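Local atomic coordinates of endoglucanase (Thermotoga maritima, PDB entry 2FVG), a protein that probably acts as a metal-dependent aminopeptidase of the M42 family, using two divalent metal ions per subunit to hydrolyse peptides from the amino terminus. Residues A[54-59]-A[334-339]; A[218-223]-A[250-255]; A[298-303]-A[323-328]. One frame throughout, in Å; residues are numbered along the deposited sequence.

Interaction 1: A[54-59]-A[334-339]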
ATOM      1  N   LYS A  54     -26.093  -2.404   7.814  1.00 32.04           N
ATOM      2  CA  LYS A  54     -25.257  -1.809   6.772  1.00 32.95           C
ATOM      3  C   LYS A  54     -23.803  -2.196   7.029  1.00 33.10           C
ATOM      4  O   LYS A  54     -23.417  -2.545   8.150  1.00 32.75           O
ATOM      5  CB  LYS A  54     -25.434  -0.291   6.730  1.00 33.98           C
ATOM      6  CG  LYS A  54     -26.878   0.139   6.453  1.00 35.66           C
ATOM      7  CD  LYS A  54     -27.157   1.584   6.828  1.00 44.82           C
ATOM      8  CE  LYS A  54     -28.616   1.922   6.594  1.00 48.52           C
ATOM      9  NZ  LYS A  54     -28.957   3.293   7.076  1.00 60.98           N
ATOM     10  N   LYS A  55     -23.000  -2.159   5.975  1.00 32.69           N
ATOM     11  CA  LYS A  55     -21.611  -2.542   6.067  1.00 29.85           C
ATOM     12  C   LYS A  55     -20.707  -1.449   5.500  1.00 31.10           C
ATOM     13  O   LYS A  55     -21.009  -0.870   4.461  1.00 32.78           O
ATOM     14  CB  LYS A  55     -21.423  -3.842   5.313  1.00 30.16           C
ATOM     15  CG  LYS A  55     -22.105  -5.031   5.975  1.00 30.70           C
ATOM     16  CD  LYS A  55     -22.416  -6.146   5.013  1.00 36.18           C
ATOM     17  CE  LYS A  55     -23.590  -5.749   4.109  1.00 30.21           C
ATOM     18  NZ  LYS A  55     -23.925  -6.867   3.199  1.00 39.82           N
ATOM     19  N   LEU A  56     -19.620  -1.149   6.207  1.00 30.38           N
ATOM     20  CA  LEU A  56     -18.635  -0.195   5.727  1.00 29.80           C
ATOM     21  C   LEU A  56     -17.442  -1.022   5.308  1.00 29.51           C
ATOM     22  O   LEU A  56     -17.058  -1.954   5.999  1.00 29.77           O
ATOM     23  CB  LEU A  56     -18.216   0.773   6.825  1.00 27.60           C
ATOM     24  CG  LEU A  56     -17.043   1.742   6.584  1.00 23.81           C
ATOM     25  CD1 LEU A  56     -17.332   2.788   5.531  1.00 20.96           C
ATOM     26  CD2 LEU A  56     -16.711   2.447   7.885  1.00 27.33           C
ATOM     27  N   LEU A  57     -16.862  -0.683   4.174  1.00 29.50           N
ATOM     28  CA  LEU A  57     -15.657  -1.367   3.691  1.00 31.37           C
ATOM     29  C   LEU A  57     -14.475  -0.387   3.738  1.00 30.58           C
ATOM     30  O   LEU A  57     -14.569   0.718   3.213  1.00 33.11           O
ATOM     31  CB  LEU A  57     -15.897  -1.825   2.260  1.00 28.88           C
ATOM     32  CG  LEU A  57     -14.739  -2.329   1.392  1.00 35.88           C
ATOM     33  CD1 LEU A  57     -14.130  -3.564   1.954  1.00 35.75           C
ATOM     34  CD2 LEU A  57     -15.246  -2.609  -0.019  1.00 35.00           C
ATOM     35  N   VAL A  58     -13.368  -0.774   4.365  1.00 30.73           N
ATOM     36  CA  VAL A  58     -12.184   0.104   4.438  1.00 30.42           C
ATOM     37  C   VAL A  58     -11.039  -0.702   3.853  1.00 30.65           C
ATOM     38  O   VAL A  58     -10.742  -1.771   4.362  1.00 31.74           O
ATOM     39  CB  VAL A  58     -11.885   0.530   5.896  1.00 29.94           C
ATOM     40  CG1 VAL A  58     -10.642   1.441   5.970  1.00 28.27           C
ATOM     41  CG2 VAL A  58     -13.089   1.246   6.498  1.00 31.35           C
ATOM     42  N   SER A  59     -10.392  -0.233   2.787  1.00 29.48           N
ATOM     43  CA  SER A  59      -9.339  -1.078   2.206  1.00 30.14           C
ATOM     44  C   SER A  59      -7.943  -0.458   1.954  1.00 28.95           C
ATOM     45  O   SER A  59      -7.810   0.750   1.802  1.00 26.81           O
ATOM     46  CB  SER A  59      -9.856  -1.737   0.923  1.00 27.62           C
ATOM     47  OG  SER A  59     -10.017  -0.774  -0.074  1.00 33.00           O
ATOM     48  N   LYS A 334     -21.381   8.149  10.206  1.00 22.84           N
ATOM     49  CA  LYS A 334     -22.045   9.187   9.422  1.00 22.11           C
ATOM     50  C   LYS A 334     -21.805   8.997   7.928  1.00 22.74           C
ATOM     51  O   LYS A 334     -22.666   9.300   7.110  1.00 23.13           O
ATOM     52  CB  LYS A 334     -21.573  10.566   9.882  1.00 22.05           C
ATOM     53  CG  LYS A 334     -22.214  10.982  11.225  1.00 22.96           C
ATOM     54  CD  LYS A 334     -21.644  12.277  11.771  1.00 23.77           C
ATOM     55  N   ILE A 335     -20.642   8.461   7.584  1.00 21.89           N
ATOM     56  CA  ILE A 335     -20.295   8.238   6.201  1.00 25.31           C
ATOM     57  C   ILE A 335     -21.197   7.166   5.579  1.00 24.97           C
ATOM     58  O   ILE A 335     -21.472   7.194   4.386  1.00 26.99           O
ATOM     59  CB  ILE A 335     -18.781   7.932   6.050  1.00 23.34           C
ATOM     60  CG1 ILE A 335     -18.315   8.275   4.633  1.00 32.28           C
ATOM     61  CG2 ILE A 335     -18.430   6.494   6.535  1.00 26.74           C
ATOM     62  CD1 ILE A 335     -16.850   7.988   4.360  1.00 30.63           C
ATOM     63  N   VAL A 336     -21.670   6.235   6.400  1.00 25.51           N
ATOM     64  CA  VAL A 336     -22.579   5.193   5.943  1.00 24.89           C
ATOM     65  C   VAL A 336     -23.991   5.774   5.875  1.00 25.34           C
ATOM     66  O   VAL A 336     -24.711   5.571   4.904  1.00 26.20           O
ATOM     67  CB  VAL A 336     -22.556   3.946   6.875  1.00 25.13           C
ATOM     68  CG1 VAL A 336     -23.707   3.022   6.568  1.00 21.32           C
ATOM     69  CG2 VAL A 336     -21.215   3.196   6.779  1.00 17.79           C
ATOM     70  N   GLU A 337     -24.371   6.521   6.902  1.00 23.89           N
ATOM     71  CA  GLU A 337     -25.699   7.113   6.964  1.00 23.78           C
ATOM     72  C   GLU A 337     -25.999   8.106   5.824  1.00 24.65           C
ATOM     73  O   GLU A 337     -27.136   8.174   5.364  1.00 24.48           O
ATOM     74  CB  GLU A 337     -25.909   7.751   8.343  1.00 24.54           C
ATOM     75  CG  GLU A 337     -25.841   6.722   9.470  1.00 27.12           C
ATOM     76  CD  GLU A 337     -25.671   7.330  10.856  1.00 35.49           C
ATOM     77  OE1 GLU A 337     -25.514   8.565  10.970  1.00 34.98           O
ATOM     78  OE2 GLU A 337     -25.693   6.559  11.845  1.00 36.92           O
ATOM     79  N   VAL A 338     -24.996   8.844   5.347  1.00 25.19           N
ATOM     80  CA  VAL A 338     -25.231   9.834   4.280  1.00 26.27           C
ATOM     81  C   VAL A 338     -25.568   9.262   2.885  1.00 28.13           C
ATOM     82  O   VAL A 338     -26.052   9.989   2.016  1.00 26.66           O
ATOM     83  CB  VAL A 338     -24.088  10.914   4.140  1.00 24.72           C
ATOM     84  CG1 VAL A 338     -24.033  11.827   5.372  1.00 24.77           C
ATOM     85  CG2 VAL A 338     -22.727  10.281   3.845  1.00 20.32           C
ATOM     86  N   VAL A 339     -25.309   7.981   2.667  1.00 30.35           N
ATOM     87  CA  VAL A 339     -25.571   7.375   1.363  1.00 34.46           C
ATOM     88  C   VAL A 339     -26.640   6.297   1.419  1.00 37.42           C
ATOM     89  O   VAL A 339     -26.742   5.469   0.511  1.00 39.83           O
ATOM     90  CB  VAL A 339     -24.281   6.809   0.706  1.00 34.62           C
ATOM     91  CG1 VAL A 339     -23.387   7.947   0.235  1.00 37.27           C
ATOM     92  CG2 VAL A 339     -23.541   5.851   1.641  1.00 35.19           C
TER

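Interaction 2: A[218-223]-A[250-255]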
ATOM      1  N   VAL A 218     -11.228   4.117   0.768  1.00 27.44           N
ATOM      2  CA  VAL A 218      -9.959   3.565   0.295  1.00 23.91           C
ATOM      3  C   VAL A 218      -8.827   4.389   0.946  1.00 28.03           C
ATOM      4  O   VAL A 218      -8.820   5.617   0.878  1.00 29.64           O
ATOM      5  CB  VAL A 218      -9.875   3.595  -1.265  1.00 26.33           C
ATOM      6  CG1 VAL A 218      -8.612   2.945  -1.729  1.00 25.30           C
ATOM      7  CG2 VAL A 218     -11.076   2.876  -1.865  1.00 25.01           C
ATOM      8  N   VAL A 219      -7.921   3.712   1.646  1.00 29.20           N
ATOM      9  CA  VAL A 219      -6.772   4.332   2.301  1.00 28.09           C
ATOM     10  C   VAL A 219      -5.548   4.111   1.411  1.00 31.16           C
ATOM     11  O   VAL A 219      -5.087   2.975   1.236  1.00 29.17           O
ATOM     12  CB  VAL A 219      -6.553   3.739   3.700  1.00 29.10           C
ATOM     13  CG1 VAL A 219      -5.368   4.407   4.413  1.00 31.02           C
ATOM     14  CG2 VAL A 219      -7.834   3.959   4.569  1.00 29.43           C
ATOM     15  N   GLU A 220      -5.064   5.192   0.804  1.00 29.56           N
ATOM     16  CA  GLU A 220      -3.901   5.124  -0.061  1.00 31.02           C
ATOM     17  C   GLU A 220      -2.786   6.038   0.422  1.00 30.66           C
ATOM     18  O   GLU A 220      -2.916   6.735   1.455  1.00 31.66           O
ATOM     19  CB  GLU A 220      -4.288   5.486  -1.492  1.00 32.57           C
ATOM     20  CG  GLU A 220      -5.208   4.446  -2.122  1.00 40.69           C
ATOM     21  CD  GLU A 220      -5.529   4.711  -3.576  1.00 57.67           C
ATOM     22  OE1 GLU A 220      -5.310   5.863  -4.043  1.00 62.78           O
ATOM     23  OE2 GLU A 220      -6.015   3.758  -4.252  1.00 67.10           O
ATOM     24  N   THR A 221      -1.686   5.984  -0.307  1.00 28.86           N
ATOM     25  CA  THR A 221      -0.524   6.823  -0.109  1.00 32.90           C
ATOM     26  C   THR A 221      -0.351   7.512  -1.460  1.00 34.85           C
ATOM     27  O   THR A 221      -0.499   6.877  -2.510  1.00 34.95           O
ATOM     28  CB  THR A 221       0.702   6.000   0.317  1.00 35.41           C
ATOM     29  OG1 THR A 221       0.396   5.324   1.546  1.00 35.94           O
ATOM     30  CG2 THR A 221       1.907   6.908   0.577  1.00 37.71           C
ATOM     31  N   THR A 222      -0.166   8.829  -1.451  1.00 34.93           N
ATOM     32  CA  THR A 222      -0.029   9.585  -2.700  1.00 35.83           C
ATOM     33  C   THR A 222       1.394  10.136  -2.702  1.00 37.19           C
ATOM     34  O   THR A 222       1.758  10.872  -1.790  1.00 34.89           O
ATOM     35  CB  THR A 222      -1.106  10.716  -2.815  1.00 35.84           C
ATOM     36  OG1 THR A 222      -0.901  11.455  -4.024  1.00 39.37           O
ATOM     37  CG2 THR A 222      -1.046  11.690  -1.622  1.00 31.14           C
ATOM     38  N   THR A 223       2.190   9.776  -3.712  1.00 36.67           N
ATOM     39  CA  THR A 223       3.591  10.165  -3.721  1.00 38.67           C
ATOM     40  C   THR A 223       3.936  11.268  -4.713  1.00 40.97           C
ATOM     41  O   THR A 223       3.670  11.153  -5.911  1.00 41.90           O
ATOM     42  CB  THR A 223       4.566   8.937  -3.949  1.00 41.60           C
ATOM     43  OG1 THR A 223       4.222   7.837  -3.086  1.00 36.87           O
ATOM     44  CG2 THR A 223       6.017   9.344  -3.661  1.00 33.07           C
ATOM     45  N   ARG A 250     -11.893   9.241 -10.604  1.00 50.35           N
ATOM     46  CA  ARG A 250     -12.161   8.571 -11.910  1.00 53.02           C
ATOM     47  C   ARG A 250     -12.302   7.057 -11.789  1.00 54.77           C
ATOM     48  O   ARG A 250     -12.970   6.424 -12.608  1.00 55.45           O
ATOM     49  CB  ARG A 250     -11.131   8.913 -13.007  1.00 52.16           C
ATOM     50  CG  ARG A 250      -9.756   8.259 -12.868  1.00 52.63           C
ATOM     51  N   GLY A 251     -11.646   6.489 -10.779  1.00 56.08           N
ATOM     52  CA  GLY A 251     -11.720   5.059 -10.492  1.00 56.39           C
ATOM     53  C   GLY A 251     -12.796   4.763  -9.459  1.00 56.51           C
ATOM     54  O   GLY A 251     -13.331   3.656  -9.420  1.00 57.12           O
ATOM     55  N   TYR A 252     -13.116   5.756  -8.624  1.00 56.34           N
ATOM     56  CA  TYR A 252     -14.139   5.610  -7.579  1.00 55.23           C
ATOM     57  C   TYR A 252     -15.210   6.705  -7.643  1.00 53.34           C
ATOM     58  O   TYR A 252     -14.900   7.873  -7.862  1.00 53.39           O
ATOM     59  CB  TYR A 252     -13.503   5.576  -6.176  1.00 55.79           C
ATOM     60  CG  TYR A 252     -12.464   4.492  -5.989  1.00 58.35           C
ATOM     61  CD1 TYR A 252     -12.829   3.142  -5.961  1.00 66.91           C
ATOM     62  CD2 TYR A 252     -11.118   4.811  -5.818  1.00 62.27           C
ATOM     63  CE1 TYR A 252     -11.875   2.132  -5.795  1.00 67.56           C
ATOM     64  CE2 TYR A 252     -10.152   3.809  -5.640  1.00 64.67           C
ATOM     65  CZ  TYR A 252     -10.539   2.472  -5.628  1.00 61.99           C
ATOM     66  OH  TYR A 252      -9.599   1.476  -5.449  1.00 57.24           O
ATOM     67  N   VAL A 253     -16.471   6.311  -7.468  1.00 50.72           N
ATOM     68  CA  VAL A 253     -17.571   7.254  -7.438  1.00 47.01           C
ATOM     69  C   VAL A 253     -17.545   7.869  -6.045  1.00 44.05           C
ATOM     70  O   VAL A 253     -17.921   7.209  -5.073  1.00 44.46           O
ATOM     71  CB  VAL A 253     -18.946   6.584  -7.700  1.00 48.30           C
ATOM     72  CG1 VAL A 253     -20.067   7.633  -7.741  1.00 49.47           C
ATOM     73  CG2 VAL A 253     -18.940   5.799  -9.021  1.00 51.27           C
ATOM     74  N   ILE A 254     -17.054   9.114  -5.968  1.00 39.06           N
ATOM     75  CA  ILE A 254     -16.963   9.915  -4.727  1.00 35.93           C
ATOM     76  C   ILE A 254     -18.026  11.011  -4.709  1.00 35.05           C
ATOM     77  O   ILE A 254     -17.742  12.156  -5.086  1.00 32.82           O
ATOM     78  CB  ILE A 254     -15.573  10.620  -4.507  1.00 35.75           C
ATOM     79  CG1 ILE A 254     -14.406   9.634  -4.675  1.00 32.25           C
ATOM     80  CG2 ILE A 254     -15.524  11.284  -3.094  1.00 30.55           C
ATOM     81  CD1 ILE A 254     -13.072  10.213  -4.353  1.00 30.88           C
ATOM     82  N   PRO A 255     -19.242  10.666  -4.248  1.00 34.71           N
ATOM     83  CA  PRO A 255     -20.340  11.621  -4.165  1.00 33.83           C
ATOM     84  C   PRO A 255     -20.012  12.760  -3.218  1.00 31.67           C
ATOM     85  O   PRO A 255     -19.227  12.587  -2.292  1.00 30.23           O
ATOM     86  CB  PRO A 255     -21.496  10.780  -3.610  1.00 34.51           C
ATOM     87  CG  PRO A 255     -20.844   9.618  -2.936  1.00 36.57           C
ATOM     88  CD  PRO A 255     -19.645   9.331  -3.771  1.00 35.18           C
TER

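Interaction 3: A[298-303]-A[323-328]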
ATOM      1  N   GLY A 298     -15.027   6.988  -0.643  1.00 25.58           N
ATOM      2  CA  GLY A 298     -14.188   8.117  -0.324  1.00 25.78           C
ATOM      3  C   GLY A 298     -12.757   7.605  -0.435  1.00 28.34           C
ATOM      4  O   GLY A 298     -12.507   6.383  -0.334  1.00 29.17           O
ATOM      5  N   VAL A 299     -11.819   8.512  -0.695  1.00 26.66           N
ATOM      6  CA  VAL A 299     -10.401   8.149  -0.733  1.00 24.14           C
ATOM      7  C   VAL A 299      -9.653   9.106   0.180  1.00 24.21           C
ATOM      8  O   VAL A 299      -9.843  10.331   0.112  1.00 24.28           O
ATOM      9  CB  VAL A 299      -9.798   8.218  -2.158  1.00 23.96           C
ATOM     10  CG1 VAL A 299      -8.340   7.770  -2.156  1.00 23.43           C
ATOM     11  CG2 VAL A 299     -10.596   7.368  -3.139  1.00 26.76           C
ATOM     12  N   ILE A 300      -8.840   8.538   1.060  1.00 24.55           N
ATOM     13  CA  ILE A 300      -8.000   9.280   1.984  1.00 25.76           C
ATOM     14  C   ILE A 300      -6.546   8.824   1.791  1.00 27.49           C
ATOM     15  O   ILE A 300      -6.252   7.621   1.764  1.00 28.85           O
ATOM     16  CB  ILE A 300      -8.473   9.052   3.414  1.00 28.08           C
ATOM     17  CG1 ILE A 300      -9.889   9.620   3.563  1.00 26.99           C
ATOM     18  CG2 ILE A 300      -7.577   9.768   4.405  1.00 30.28           C
ATOM     19  CD1 ILE A 300     -10.580   9.202   4.831  1.00 21.09           C
ATOM     20  N   SER A 301      -5.639   9.778   1.630  1.00 25.97           N
ATOM     21  CA  SER A 301      -4.255   9.429   1.387  1.00 27.43           C
ATOM     22  C   SER A 301      -3.261  10.078   2.339  1.00 28.42           C
ATOM     23  O   SER A 301      -3.387  11.258   2.695  1.00 31.69           O
ATOM     24  CB  SER A 301      -3.867   9.843  -0.038  1.00 27.85           C
ATOM     25  OG  SER A 301      -4.724   9.273  -0.993  1.00 29.12           O
ATOM     26  N   THR A 302      -2.279   9.291   2.746  1.00 26.53           N
ATOM     27  CA  THR A 302      -1.144   9.792   3.491  1.00 26.55           C
ATOM     28  C   THR A 302      -0.170  10.343   2.422  1.00 24.12           C
ATOM     29  O   THR A 302       0.153   9.651   1.456  1.00 24.00           O
ATOM     30  CB  THR A 302      -0.467   8.666   4.307  1.00 25.28           C
ATOM     31  OG1 THR A 302      -1.422   8.134   5.224  1.00 35.47           O
ATOM     32  CG2 THR A 302       0.741   9.207   5.133  1.00 19.98           C
ATOM     33  N   PRO A 303       0.269  11.605   2.564  1.00 24.48           N
ATOM     34  CA  PRO A 303       1.248  12.147   1.603  1.00 23.04           C
ATOM     35  C   PRO A 303       2.602  11.442   1.735  1.00 23.79           C
ATOM     36  O   PRO A 303       2.976  11.024   2.824  1.00 26.55           O
ATOM     37  CB  PRO A 303       1.413  13.616   2.050  1.00 22.56           C
ATOM     38  CG  PRO A 303       0.239  13.903   2.920  1.00 24.42           C
ATOM     39  CD  PRO A 303      -0.111  12.593   3.586  1.00 20.66           C
ATOM     40  N   LYS A 323      -4.784   7.925  10.551  1.00 23.59           N
ATOM     41  CA  LYS A 323      -5.299   6.918  11.465  1.00 21.47           C
ATOM     42  C   LYS A 323      -6.433   7.505  12.320  1.00 22.87           C
ATOM     43  O   LYS A 323      -7.457   6.851  12.520  1.00 22.45           O
ATOM     44  CB  LYS A 323      -4.169   6.399  12.357  1.00 23.52           C
ATOM     45  CG  LYS A 323      -4.620   5.423  13.439  1.00 29.31           C
ATOM     46  CD  LYS A 323      -3.621   5.284  14.581  1.00 38.59           C
ATOM     47  CE  LYS A 323      -3.749   6.417  15.608  1.00 48.52           C
ATOM     48  NZ  LYS A 323      -2.820   6.246  16.778  1.00 48.54           N
ATOM     49  N   LYS A 324      -6.258   8.721  12.843  1.00 23.89           N
ATOM     50  CA  LYS A 324      -7.314   9.356  13.646  1.00 23.69           C
ATOM     51  C   LYS A 324      -8.590   9.512  12.832  1.00 21.92           C
ATOM     52  O   LYS A 324      -9.659   9.167  13.287  1.00 23.00           O
ATOM     53  CB  LYS A 324      -6.900  10.736  14.157  1.00 22.54           C
ATOM     54  CG  LYS A 324      -6.019  10.785  15.402  1.00 32.24           C
ATOM     55  CD  LYS A 324      -5.849  12.251  15.822  1.00 28.64           C
ATOM     56  CE  LYS A 324      -4.946  12.440  17.034  1.00 44.67           C
ATOM     57  NZ  LYS A 324      -3.526  12.109  16.747  1.00 49.15           N
ATOM     58  N   LEU A 325      -8.465  10.045  11.624  1.00 22.42           N
ATOM     59  CA  LEU A 325      -9.601  10.263  10.726  1.00 24.26           C
ATOM     60  C   LEU A 325     -10.360   8.979  10.371  1.00 23.64           C
ATOM     61  O   LEU A 325     -11.578   8.964  10.392  1.00 24.86           O
ATOM     62  CB  LEU A 325      -9.150  10.989   9.448  1.00 24.32           C
ATOM     63  CG  LEU A 325     -10.212  11.454   8.455  1.00 24.27           C
ATOM     64  CD1 LEU A 325     -11.292  12.318   9.138  1.00 21.54           C
ATOM     65  CD2 LEU A 325      -9.564  12.202   7.305  1.00 24.02           C
ATOM     66  N   ILE A 326      -9.644   7.917  10.034  1.00 22.90           N
ATOM     67  CA  ILE A 326     -10.266   6.642   9.717  1.00 22.66           C
ATOM     68  C   ILE A 326     -11.011   6.118  10.961  1.00 24.60           C
ATOM     69  O   ILE A 326     -12.127   5.627  10.855  1.00 28.40           O
ATOM     70  CB  ILE A 326      -9.207   5.571   9.289  1.00 23.54           C
ATOM     71  CG1 ILE A 326      -8.475   5.946   7.984  1.00 26.46           C
ATOM     72  CG2 ILE A 326      -9.848   4.203   9.131  1.00 19.55           C
ATOM     73  CD1 ILE A 326      -9.400   6.259   6.819  1.00 33.88           C
ATOM     74  N   LYS A 327     -10.413   6.247  12.140  1.00 22.62           N
ATOM     75  CA  LYS A 327     -11.049   5.720  13.334  1.00 21.59           C
ATOM     76  C   LYS A 327     -12.382   6.425  13.638  1.00 22.44           C
ATOM     77  O   LYS A 327     -13.371   5.765  13.960  1.00 21.19           O
ATOM     78  CB  LYS A 327     -10.104   5.770  14.528  1.00 21.59           C
ATOM     79  CG  LYS A 327     -10.630   5.011  15.702  1.00 16.45           C
ATOM     80  CD  LYS A 327      -9.736   5.127  16.901  1.00 24.10           C
ATOM     81  CE  LYS A 327     -10.321   4.298  18.021  1.00 24.92           C
ATOM     82  NZ  LYS A 327      -9.427   4.220  19.205  1.00 29.97           N
ATOM     83  N   VAL A 328     -12.401   7.752  13.516  1.00 22.76           N
ATOM     84  CA  VAL A 328     -13.613   8.548  13.735  1.00 21.94           C
ATOM     85  C   VAL A 328     -14.669   8.250  12.670  1.00 22.76           C
ATOM     86  O   VAL A 328     -15.835   8.100  12.996  1.00 24.62           O
ATOM     87  CB  VAL A 328     -13.336  10.064  13.785  1.00 21.19           C
ATOM     88  CG1 VAL A 328     -14.616  10.818  14.217  1.00 19.44           C
ATOM     89  CG2 VAL A 328     -12.227  10.361  14.776  1.00 23.89           C
TER

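Interaction 1: A[54-59]-A[334-339]
Val336 sets its two methyls against Lys54 and Leu56, so that one side chain of the helix at 334-337 closes on the start of strand 55-61 and the residue before it. The branches share the work: CG1 of Val336, held anti to the backbone N (chi1 167°), reaches both CB and CD of Lys54 at 3.7 Å, while CG2 of Val336 lies 3.9 Å from CB and 4.1 Å from CD1 of Leu56. That same CD1 of Leu56 touches CG2 of Ile335 at 4.0 Å, the two side chains meeting at about a right angle. This is the compact part, and it is entirely apolar. Around it, Tyr187, Thr214 and Cys215 add further contacts to Val336, and Ile258 and Ile262 of helix 256-268 do so for Ile335, which places the C-terminal helix against one face of the mixed sheet.

Toward solvent the contact is looser. The aliphatic chain of Lys54 runs extended past Val336 and carries its amine to the OG of Ser340, which also bonds to Val336 O. Glu337 is exposed, its CB directed away from the strand; its OE2 stands 6.6 Å from Lys54 NZ, too far for a salt bridge, and instead bonds to the hydroxyl of Tyr187. Cutting Val336 back to an alanine removes both methyls and would probably open a gap between the helix and Leu56 and leave the lysine chain less firmly supported. The chemistry therefore implies that shape and burial join strand to helix here, while polar bonds at the margin secure the last residues of the chain.

Interaction 2: A[218-223]-A[250-255]
Val218 and Tyr252 have the nearest alpha carbons of the two segments, yet these lie 9.1 Å apart, so strand 218-223 and the irregular segment 250-255 meet through side chains alone. Tyr252 spans most of the distance. With its CG anti to the carbonyl carbon (chi1 -57°), the ring is carried over Val218 and presents a face to it. CG2 of Val218 lies 4.0 Å from the ring centroid and 18° off the ring normal, a CH-pi contact; the methyl is displaced toward the rim, and its closest ring atom is CZ of Tyr252 at 3.8 Å. The other methyl, CG1 of Val218, approaches the phenolic OH of Tyr252 at 4.1 Å. The two side chains run nearly perpendicular to each other.

Two residues further along the strand, Glu220 projects on the same side as Val218. Its carboxylate stands at the edge of the ring, near the ring plane, with OE2 of Glu220 4.4 Å from CE2 of Tyr252, a loose approach. In the M42 fold this strand belongs to the central mixed sheet of the catalytic domain, and Glu220 is predicted to bind the first of two zinc ions, together with His61 and Asp167. OE2 of Glu220 is hydrogen-bonded to NE2 of His61, so the tyrosine edge flanks a carboxylate already engaged at the probable metal site. His249, just before the loop segment, touches Glu220 as well, and its ring meets that of Tyr252 with the planes at about 50°. Beyond Tyr252 the chain runs to Pro255, at the N-cap position of helix 256-268.

Interaction 3: A[298-303]-A[323-328]
Ile300 faces Leu325 and Ile326 where helix 316-332 packs across the mixed sheet of the M42 alpha/beta catalytic domain. The helix follows strand 297-306 in the chain after the short strand 312-315, and it covers the sheet face opposite to that on which Val299 meets Tyr252. The alpha carbons of Ile300 and Ile326 are 8.5 Å apart, a separation bridged by the terminal methyls of the side chains.

The contacts across this gap are wholly apolar and converge on a single methyl. CD1 of Ile300 reaches CD1 of Ile326 at 3.7 Å and CD2 of Leu325 at 4.0 Å. Leu325 meets Ile300 at a slant, whereas Ile300 and Ile326 lie antiparallel, each running past the other's end. All three residues are buried, and neighbours enlarge the apolar layer: Ile262 of helix 256-268 touches both Ile300 and Leu325, while Ile326 also packs on Ile217 and Val219 of the adjoining strand and on Val178 of helix 166-180.

Polar bonds lie around this layer. The hydroxyls of Thr302 and Thr322 are hydrogen-bonded to each other, a second tie between the strand and the helix. On the far side of the helix Lys323 forms a salt bridge with Glu320, and NZ of Lys327 is bonded to Ser181 and Gly182, beside helix 166-180.

What brings Ile326 to the strand is a bend in its side chain, since its CB does not point straight at strand 298-303: chi2 of -54° folds CD1 of Ile326 back toward CD1 of Ile300.

How the interactions relate
All three contacts build on the central mixed sheet, in which strands 55-61, 215-224 and 297-306 lie side by side and parallel. Interaction 1 closes a loop of 274 residues, and interactions 2 and 3 are nested in series within it. Their centres are 11 to 15 Å apart. Between interactions 1 and 2, Ser59 O probably accepts from Val219 N; interactions 2 and 3 are joined by probable bonds from Val218 N to Gly298 O and from Glu220 N to Ile300 O. Helices 316-332 and 334-337, consecutive in the chain, cover one face, while Tyr252 lies over the other, beside the predicted metal site. The probable zinc ligand Glu220 thus sits on a strand flanked by those of interactions 1 and 3.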